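Local coordinates for twitching motility pilus retraction protein (Geobacter sulfurreducens PCA, PDB 5ZFQ) that powers retraction of the type IV pilus as an ATP-driven motor, probably by coupling ATP hydrolysis in a six-subunit ring to removal of pilin subunits, at residues L97-K102 against G120-I125; R149-V154 against E238-L243; V304-V309 against N345-S350. All blocks are in the same frame, centred on the assembly; numbering follows the deposited sequence.

Contact 1: residues L97-K102 against G120-I125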
loop_
_atom_site.group_PDB
_atom_site.type_symbol
_atom_site.label_atom_id
_atom_site.label_comp_id
_atom_site.label_asym_id
_atom_site.label_seq_id
_atom_site.Cartn_x
_atom_site.Cartn_y
_atom_site.Cartn_z
ATOM N N LEU A 97 3.168 -3.215 -32.697
ATOM C CA LEU A 97 3.071 -1.951 -33.434
ATOM C C LEU A 97 2.181 -2.023 -34.685
ATOM O O LEU A 97 1.677 -3.099 -35.057
ATOM C CB LEU A 97 4.470 -1.472 -33.854
ATOM C CG LEU A 97 5.066 -2.205 -35.071
ATOM C CD1 LEU A 97 6.126 -1.365 -35.713
ATOM C CD2 LEU A 97 5.608 -3.614 -34.728
ATOM N N SER A 98 2.003 -0.867 -35.329
ATOM C CA SER A 98 1.456 -0.811 -36.679
ATOM C C SER A 98 2.466 -0.157 -37.632
ATOM O O SER A 98 3.334 0.625 -37.214
ATOM C CB SER A 98 0.129 -0.052 -36.715
ATOM O OG SER A 98 0.296 1.283 -36.272
ATOM N N PHE A 99 2.356 -0.493 -38.914
ATOM C CA PHE A 99 3.197 0.112 -39.934
ATOM C C PHE A 99 2.543 -0.050 -41.301
ATOM O O PHE A 99 1.570 -0.814 -41.446
ATOM C CB PHE A 99 4.603 -0.507 -39.929
ATOM C CG PHE A 99 4.629 -1.996 -40.191
ATOM C CD1 PHE A 99 4.400 -2.902 -39.170
ATOM C CD2 PHE A 99 4.907 -2.484 -41.456
ATOM C CE1 PHE A 99 4.444 -4.272 -39.410
ATOM C CE2 PHE A 99 4.938 -3.850 -41.700
ATOM C CZ PHE A 99 4.712 -4.746 -40.678
ATOM N N GLY A 100 3.074 0.676 -42.287
ATOM C CA GLY A 100 2.621 0.566 -43.661
ATOM C C GLY A 100 3.736 0.304 -44.662
ATOM O O GLY A 100 4.857 0.797 -44.525
ATOM N N ILE A 101 3.425 -0.510 -45.662
ATOM C CA ILE A 101 4.253 -0.660 -46.841
ATOM C C ILE A 101 3.541 0.151 -47.904
ATOM O O ILE A 101 2.398 -0.151 -48.233
ATOM C CB ILE A 101 4.382 -2.137 -47.309
ATOM C CG1 ILE A 101 4.853 -3.074 -46.183
ATOM C CG2 ILE A 101 5.303 -2.250 -48.506
ATOM C CD1 ILE A 101 6.041 -2.584 -45.390
ATOM N N LYS A 102 4.186 1.197 -48.413
ATOM C CA LYS A 102 3.595 2.043 -49.458
ATOM C C LYS A 102 3.207 1.194 -50.679
ATOM O O LYS A 102 3.992 0.360 -51.145
ATOM C CB LYS A 102 4.571 3.167 -49.855
ATOM C CG LYS A 102 4.736 3.408 -51.363
ATOM C CD LYS A 102 6.141 3.903 -51.732
ATOM C CE LYS A 102 6.356 3.929 -53.250
ATOM N NZ LYS A 102 7.724 4.407 -53.634
ATOM N N GLY A 120 7.571 -13.535 -34.898
ATOM C CA GLY A 120 6.719 -12.458 -35.340
ATOM C C GLY A 120 5.365 -12.931 -35.814
ATOM O O GLY A 120 5.210 -14.006 -36.429
ATOM N N VAL A 121 4.358 -12.129 -35.504
ATOM C CA VAL A 121 3.067 -12.330 -36.132
ATOM C C VAL A 121 2.645 -11.015 -36.779
ATOM O O VAL A 121 2.652 -9.941 -36.138
ATOM C CB VAL A 121 1.994 -12.823 -35.140
ATOM C CG1 VAL A 121 0.648 -12.942 -35.851
ATOM C CG2 VAL A 121 2.415 -14.165 -34.549
ATOM N N PHE A 122 2.298 -11.107 -38.062
ATOM C CA PHE A 122 1.916 -9.925 -38.804
ATOM C C PHE A 122 0.529 -10.071 -39.381
ATOM O O PHE A 122 0.158 -11.113 -39.922
ATOM C CB PHE A 122 2.975 -9.630 -39.861
ATOM C CG PHE A 122 4.326 -9.427 -39.254
ATOM C CD1 PHE A 122 4.718 -8.176 -38.818
ATOM C CD2 PHE A 122 5.171 -10.503 -39.038
ATOM C CE1 PHE A 122 5.956 -8.000 -38.201
ATOM C CE2 PHE A 122 6.409 -10.339 -38.429
ATOM C CZ PHE A 122 6.807 -9.088 -38.013
ATOM N N ARG A 123 -0.251 -9.010 -39.211
ATOM C CA ARG A 123 -1.674 -9.048 -39.520
ATOM C C ARG A 123 -2.043 -7.892 -40.428
ATOM O O ARG A 123 -1.704 -6.750 -40.152
ATOM C CB ARG A 123 -2.499 -9.007 -38.221
ATOM C CG ARG A 123 -2.150 -10.112 -37.227
ATOM C CD ARG A 123 -3.046 -10.094 -36.003
ATOM N NE ARG A 123 -2.692 -9.022 -35.077
ATOM C CZ ARG A 123 -3.565 -8.310 -34.352
ATOM N NH1 ARG A 123 -4.868 -8.534 -34.454
ATOM N NH2 ARG A 123 -3.131 -7.361 -33.520
ATOM N N VAL A 124 -2.734 -8.195 -41.515
ATOM C CA VAL A 124 -3.256 -7.171 -42.408
ATOM C C VAL A 124 -4.305 -6.262 -41.760
ATOM O O VAL A 124 -5.296 -6.733 -41.188
ATOM C CB VAL A 124 -3.885 -7.809 -43.660
ATOM C CG1 VAL A 124 -4.567 -6.741 -44.535
ATOM C CG2 VAL A 124 -2.816 -8.556 -44.446
ATOM N N ILE A 125 -4.074 -4.958 -41.848
ATOM C CA ILE A 125 -5.119 -3.986 -41.551
ATOM C C ILE A 125 -5.811 -3.622 -42.850
ATOM O O ILE A 125 -5.211 -3.005 -43.731
ATOM C CB ILE A 125 -4.578 -2.704 -40.893
ATOM C CG1 ILE A 125 -3.939 -3.014 -39.546
ATOM C CG2 ILE A 125 -5.690 -1.703 -40.695
ATOM C CD1 ILE A 125 -3.251 -1.826 -38.958
#
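Phe99 and Phe122 make an apolar aromatic contact across the antiparallel sheet of the N-terminal domain, which is probably the PAS-like domain of PilT-type ATPases. Their strands, 94-101 and 117-125, are not direct neighbours. Strand 105-114 runs between them and takes backbone hydrogen bonds from both sides, so the two segments meet only through side chains that reach over it. Phe122 brings its CD1 up to the far rim of the other ring, 3.9 Å from Phe99 CZ and 4.0 Å from Phe99 CE1. This carbon arrives at the edge of the Phe99 ring, near its plane, and the two side chains cross at about a right angle. Phe99 holds CG between its backbone N and carbonyl carbon (chi1 60°), which swings the ring over the middle strand toward its partner. Long, flat phenyl groups suit a span in which the CA atoms of Phe99 and Phe122 are 10.2 Å apart. Gly120, two residues before Phe122, has no side chain to compete with the ring: its CA lies 3.8 Å from Phe122 CE2. Leu33 and Met29 of helix 29-38 and Ile80 pack on this side of the sheet. On the opposite face Ser98 CB approaches Ile125 CD1 at 4.4 Å, a looser touch beside Arg106 and Arg108. Arg123 and Val121 lie on this face and pack on Arg220 and Asp222 of a neighbouring subunit. With no hydrogen bond between the segments, cohesion rests on dispersion and the partial burial of the rings, Phe122 more deeply than Phe99, while the polar backbone is served by the strand between.

Contact 2: residues R149-V154 against E238-L243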
loop_
_atom_site.group_PDB
_atom_site.type_symbol
_atom_site.label_atom_id
_atom_site.label_comp_id
_atom_site.label_asym_id
_atom_site.label_seq_id
_atom_site.Cartn_x
_atom_site.Cartn_y
_atom_site.Cartn_z
ATOM N N ARG A 149 -25.997 12.252 -29.129
ATOM C CA ARG A 149 -25.377 12.363 -27.798
ATOM C C ARG A 149 -25.409 11.072 -27.020
ATOM O O ARG A 149 -26.013 10.098 -27.440
ATOM C CB ARG A 149 -26.096 13.408 -26.956
ATOM C CG ARG A 149 -25.911 14.793 -27.421
ATOM C CD ARG A 149 -26.992 15.675 -26.828
ATOM N NE ARG A 149 -28.234 15.579 -27.577
ATOM C CZ ARG A 149 -28.384 16.057 -28.808
ATOM N NH1 ARG A 149 -27.349 16.630 -29.435
ATOM N NH2 ARG A 149 -29.561 15.949 -29.417
ATOM N N GLY A 150 -24.804 11.094 -25.848
ATOM C CA GLY A 150 -24.991 10.016 -24.906
ATOM C C GLY A 150 -23.899 8.970 -24.899
ATOM O O GLY A 150 -22.868 9.101 -25.557
ATOM N N LEU A 151 -24.148 7.913 -24.139
ATOM C CA LEU A 151 -23.195 6.836 -23.979
ATOM C C LEU A 151 -23.687 5.581 -24.678
ATOM O O LEU A 151 -24.833 5.167 -24.471
ATOM C CB LEU A 151 -22.973 6.563 -22.497
ATOM C CG LEU A 151 -22.045 5.410 -22.150
ATOM C CD1 LEU A 151 -20.566 5.693 -22.550
ATOM C CD2 LEU A 151 -22.198 5.140 -20.662
ATOM N N ILE A 152 -22.825 4.990 -25.501
ATOM C CA ILE A 152 -23.139 3.746 -26.196
ATOM C C ILE A 152 -22.114 2.674 -25.835
ATOM O O ILE A 152 -20.908 2.913 -25.936
ATOM C CB ILE A 152 -23.152 3.941 -27.724
ATOM C CG1 ILE A 152 -24.154 5.037 -28.110
ATOM C CG2 ILE A 152 -23.463 2.638 -28.429
ATOM C CD1 ILE A 152 -24.463 5.101 -29.581
ATOM N N LEU A 153 -22.579 1.498 -25.411
ATOM C CA LEU A 153 -21.657 0.447 -24.974
ATOM C C LEU A 153 -21.667 -0.764 -25.883
ATOM O O LEU A 153 -22.720 -1.286 -26.228
ATOM C CB LEU A 153 -21.983 0.012 -23.548
ATOM C CG LEU A 153 -21.855 1.157 -22.537
ATOM C CD1 LEU A 153 -22.354 0.780 -21.161
ATOM C CD2 LEU A 153 -20.397 1.620 -22.507
ATOM N N VAL A 154 -20.480 -1.192 -26.296
ATOM C CA VAL A 154 -20.322 -2.470 -26.976
ATOM C C VAL A 154 -19.541 -3.391 -26.056
ATOM O O VAL A 154 -18.357 -3.157 -25.814
ATOM C CB VAL A 154 -19.582 -2.335 -28.305
ATOM C CG1 VAL A 154 -19.678 -3.637 -29.084
ATOM C CG2 VAL A 154 -20.148 -1.190 -29.112
ATOM N N GLU A 238 -15.839 7.463 -15.252
ATOM C CA GLU A 238 -16.197 8.821 -14.890
ATOM C C GLU A 238 -15.923 9.783 -16.019
ATOM O O GLU A 238 -16.595 10.801 -16.148
ATOM C CB GLU A 238 -15.428 9.259 -13.647
ATOM C CG GLU A 238 -16.245 9.277 -12.375
ATOM C CD GLU A 238 -15.363 9.464 -11.161
ATOM O OE1 GLU A 238 -14.135 9.611 -11.359
ATOM O OE2 GLU A 238 -15.879 9.455 -10.018
ATOM N N ALA A 239 -14.920 9.471 -16.827
ATOM C CA ALA A 239 -14.611 10.309 -17.970
ATOM C C ALA A 239 -15.657 10.096 -19.061
ATOM O O ALA A 239 -16.186 11.056 -19.606
ATOM C CB ALA A 239 -13.207 10.023 -18.487
ATOM N N ALA A 240 -15.955 8.832 -19.363
ATOM C CA ALA A 240 -17.011 8.471 -20.308
ATOM C C ALA A 240 -18.348 9.104 -19.936
ATOM O O ALA A 240 -19.008 9.682 -20.787
ATOM C CB ALA A 240 -17.165 6.940 -20.392
ATOM N N LEU A 241 -18.746 8.978 -18.668
ATOM C CA LEU A 241 -20.003 9.556 -18.202
ATOM C C LEU A 241 -20.019 11.068 -18.399
ATOM O O LEU A 241 -21.043 11.660 -18.750
ATOM C CB LEU A 241 -20.238 9.210 -16.736
ATOM C CG LEU A 241 -20.571 7.733 -16.538
ATOM C CD1 LEU A 241 -20.517 7.318 -15.066
ATOM C CD2 LEU A 241 -21.942 7.414 -17.172
ATOM N N THR A 242 -18.856 11.670 -18.186
ATOM C CA THR A 242 -18.699 13.100 -18.290
ATOM C C THR A 242 -18.886 13.545 -19.735
ATOM O O THR A 242 -19.632 14.489 -20.016
ATOM C CB THR A 242 -17.329 13.516 -17.752
ATOM O OG1 THR A 242 -17.304 13.248 -16.346
ATOM C CG2 THR A 242 -17.021 14.995 -18.018
ATOM N N LEU A 243 -18.226 12.847 -20.651
ATOM C CA LEU A 243 -18.373 13.132 -22.067
ATOM C C LEU A 243 -19.853 13.013 -22.467
ATOM O O LEU A 243 -20.413 13.911 -23.119
ATOM C CB LEU A 243 -17.476 12.192 -22.887
ATOM C CG LEU A 243 -15.974 12.531 -22.877
ATOM C CD1 LEU A 243 -15.120 11.329 -23.153
ATOM C CD2 LEU A 243 -15.666 13.585 -23.904
#
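In the RecA-like nucleotide-binding core, Leu151 of strand 150-155 packs beneath Ala240 and Leu241 of helix 234-245. The strand runs into what is probably the P-loop, with Gly156, Gly161, Lys162 and Ser163, and the helix is the connection of a beta-alpha-beta crossover from strand 225-230 to strand 249-254. Instead of lying only over its own strands, the helix reaches as far as the next one in the sheet. Leu151 divides its two methyls between two residues: CD1 lies 4.2 Å from Ala240 CB, and CD2 touches Leu241 CD2 at the same distance of 4.2 Å. Ala240 faces the strand directly, and its small methyl lets the helix settle close to the sheet, where it also meets Cys250. Leu241 leaves the helix pointing away from the strand, but with CG anti to its carbonyl carbon (chi1 -71°) its branched end bends back to Leu151. Gly150 begins the strand at a positive phi of 98°, a conformation readily taken by a residue without a side chain. On the helix face turned from the strand, Thr242 lies at the subunit boundary, and its OG1 is hydrogen-bonded to His255 NE2 of a neighbouring subunit. Thr242 OG1 also donates to its own helix, 2.6 Å from Glu238 O, a carbonyl oxygen that accepts from Thr242 N as well.

Contact 3: residues V304-V309 against N345-S350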
loop_
_atom_site.group_PDB
_atom_site.type_symbol
_atom_site.label_atom_id
_atom_site.label_comp_id
_atom_site.label_asym_id
_atom_site.label_seq_id
_atom_site.Cartn_x
_atom_site.Cartn_y
_atom_site.Cartn_z
ATOM N N VAL A 304 -20.270 -17.075 -36.293
ATOM C CA VAL A 304 -21.447 -16.247 -36.437
ATOM C C VAL A 304 -21.628 -15.376 -35.209
ATOM O O VAL A 304 -21.166 -15.693 -34.160
ATOM C CB VAL A 304 -22.715 -17.063 -36.670
ATOM C CG1 VAL A 304 -22.610 -17.810 -37.960
ATOM C CG2 VAL A 304 -22.951 -18.029 -35.547
ATOM N N LEU A 305 -22.309 -14.262 -35.368
ATOM C CA LEU A 305 -22.510 -13.342 -34.288
ATOM C C LEU A 305 -23.849 -13.425 -33.606
ATOM O O LEU A 305 -24.855 -13.519 -34.234
ATOM C CB LEU A 305 -22.284 -11.931 -34.781
ATOM C CG LEU A 305 -22.371 -10.889 -33.688
ATOM C CD1 LEU A 305 -21.086 -10.821 -32.915
ATOM C CD2 LEU A 305 -22.746 -9.535 -34.221
ATOM N N ALA A 306 -23.813 -13.440 -32.289
ATOM C CA ALA A 306 -24.981 -13.450 -31.446
ATOM C C ALA A 306 -24.923 -12.115 -30.725
ATOM O O ALA A 306 -23.912 -11.695 -30.246
ATOM C CB ALA A 306 -24.973 -14.612 -30.506
ATOM N N LEU A 307 -26.048 -11.466 -30.616
ATOM C CA LEU A 307 -26.035 -10.095 -30.152
ATOM C C LEU A 307 -27.238 -9.768 -29.277
ATOM O O LEU A 307 -28.400 -9.988 -29.664
ATOM C CB LEU A 307 -25.981 -9.147 -31.358
ATOM C CG LEU A 307 -26.071 -7.638 -31.142
ATOM C CD1 LEU A 307 -24.750 -7.024 -30.651
ATOM C CD2 LEU A 307 -26.554 -6.992 -32.436
ATOM N N GLU A 308 -26.973 -9.173 -28.136
ATOM C CA GLU A 308 -28.014 -8.734 -27.277
ATOM C C GLU A 308 -27.980 -7.230 -27.388
ATOM O O GLU A 308 -26.958 -6.635 -27.243
ATOM C CB GLU A 308 -27.749 -9.185 -25.867
ATOM C CG GLU A 308 -28.572 -8.443 -24.848
ATOM C CD GLU A 308 -28.900 -9.236 -23.628
ATOM O OE1 GLU A 308 -29.678 -10.159 -23.710
ATOM O OE2 GLU A 308 -28.395 -8.925 -22.578
ATOM N N VAL A 309 -29.116 -6.619 -27.677
ATOM C CA VAL A 309 -29.212 -5.179 -27.793
ATOM C C VAL A 309 -30.223 -4.576 -26.857
ATOM O O VAL A 309 -31.347 -4.950 -26.867
ATOM C CB VAL A 309 -29.678 -4.771 -29.192
ATOM C CG1 VAL A 309 -29.715 -3.279 -29.345
ATOM C CG2 VAL A 309 -28.825 -5.389 -30.255
ATOM N N ASN A 345 -31.039 -14.507 -25.738
ATOM C CA ASN A 345 -31.872 -15.667 -26.042
ATOM C C ASN A 345 -32.643 -15.477 -27.351
ATOM O O ASN A 345 -32.716 -16.407 -28.155
ATOM C CB ASN A 345 -32.843 -15.990 -24.891
ATOM C CG ASN A 345 -32.281 -17.040 -23.921
ATOM O OD1 ASN A 345 -31.277 -17.703 -24.214
ATOM N ND2 ASN A 345 -32.917 -17.184 -22.761
ATOM N N GLN A 346 -33.199 -14.289 -27.589
ATOM C CA GLN A 346 -33.899 -14.039 -28.850
ATOM C C GLN A 346 -32.937 -14.183 -30.016
ATOM O O GLN A 346 -33.265 -14.818 -31.007
ATOM C CB GLN A 346 -34.563 -12.661 -28.860
ATOM C CG GLN A 346 -35.834 -12.626 -28.027
ATOM C CD GLN A 346 -36.418 -11.233 -27.860
ATOM O OE1 GLN A 346 -35.687 -10.239 -27.826
ATOM N NE2 GLN A 346 -37.742 -11.156 -27.726
ATOM N N SER A 347 -31.738 -13.618 -29.880
ATOM C CA SER A 347 -30.702 -13.722 -30.908
ATOM C C SER A 347 -30.322 -15.176 -31.163
ATOM O O SER A 347 -30.273 -15.610 -32.319
ATOM C CB SER A 347 -29.449 -12.924 -30.509
ATOM O OG SER A 347 -28.492 -12.906 -31.560
ATOM N N LEU A 348 -30.034 -15.917 -30.089
ATOM C CA LEU A 348 -29.718 -17.347 -30.211
ATOM C C LEU A 348 -30.843 -18.094 -30.943
ATOM O O LEU A 348 -30.591 -18.912 -31.835
ATOM C CB LEU A 348 -29.480 -17.977 -28.834
ATOM C CG LEU A 348 -28.151 -17.670 -28.152
ATOM C CD1 LEU A 348 -28.145 -18.122 -26.684
ATOM C CD2 LEU A 348 -27.044 -18.323 -28.914
ATOM N N PHE A 349 -32.081 -17.789 -30.558
ATOM C CA PHE A 349 -33.254 -18.419 -31.144
ATOM C C PHE A 349 -33.304 -18.149 -32.644
ATOM O O PHE A 349 -33.754 -18.985 -33.431
ATOM C CB PHE A 349 -34.526 -17.911 -30.449
ATOM C CG PHE A 349 -35.797 -18.356 -31.104
ATOM C CD1 PHE A 349 -36.360 -19.592 -30.792
ATOM C CD2 PHE A 349 -36.441 -17.538 -32.035
ATOM C CE1 PHE A 349 -37.545 -20.014 -31.395
ATOM C CE2 PHE A 349 -37.619 -17.953 -32.644
ATOM C CZ PHE A 349 -38.176 -19.195 -32.316
ATOM N N SER A 350 -32.825 -16.972 -33.026
ATOM C CA SER A 350 -32.844 -16.543 -34.409
ATOM C C SER A 350 -31.769 -17.299 -35.195
ATOM O O SER A 350 -32.001 -17.757 -36.320
ATOM C CB SER A 350 -32.641 -15.024 -34.486
ATOM O OG SER A 350 -32.730 -14.553 -35.816
#
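Ser347 sets its hydroxyl oxygen at the end of the Leu307 N-H and beside Ala306, with OG 3.6 Å from Ala306 CA. There it accepts a hydrogen bond from the backbone: Leu307 N stands 3.0 Å from Ser347 OG, and the N-H points almost straight at the oxygen, at 171°. Placing OG anti to the serine's own backbone N (chi1 -174°) sends it out from helix 344-353 toward the strand. Serine fits because it is short enough to let the backbones close in, yet carries an oxygen for the amide. Ala306 matches it from the other side, directing only a methyl at the helix, with its CB 4.1 Å from Ser347 OG. The two CA atoms, Ala306 and Ser347, are consequently just 5.8 Å apart.

The bond has a clear topological reason. Strand 303-310 is the outermost of its sheet within this chain: Val304, Ala306 and Glu308 pair with strand 286-296, whereas the peptide groups of Leu307 face outward. Ser347 takes up the amide of that residue, and Gln342 NE2 binds its carbonyl oxygen. Next along the strand, buried Glu308 grips two amides, using OE1 for Met344 N at the start of the same helix and OE2 for Ala259 N, which ties the strand to two helices at once. Together these features describe helix 344-353, in the C-terminal part of the chain, docked against the edge strand of a RecA-like mixed sheet, where a side-chain hydroxyl pairs with an outward-facing backbone amide of the kind a further strand could use.

The contacts follow one another along the chain. Contact 1 belongs to the antiparallel sheet of the N-terminal domain and lies across the chain's centre from the other two, its centre 31 Å from that of contact 2 and 33 Å from that of contact 3. Contacts 2 and 3 share the mixed sheet of the ATPase core: helix 234-245 packs at strand 150-155 within it and helix 344-353 at its outermost strand, 303-310, with strand 286-296 between; the nearest atoms of the two contacts are about 6 Å apart. Contacts 1 and 2 each lie beside a different neighbouring subunit, while no other chain touches the two segments of contact 3, consistent with a ring of two-domain subunits.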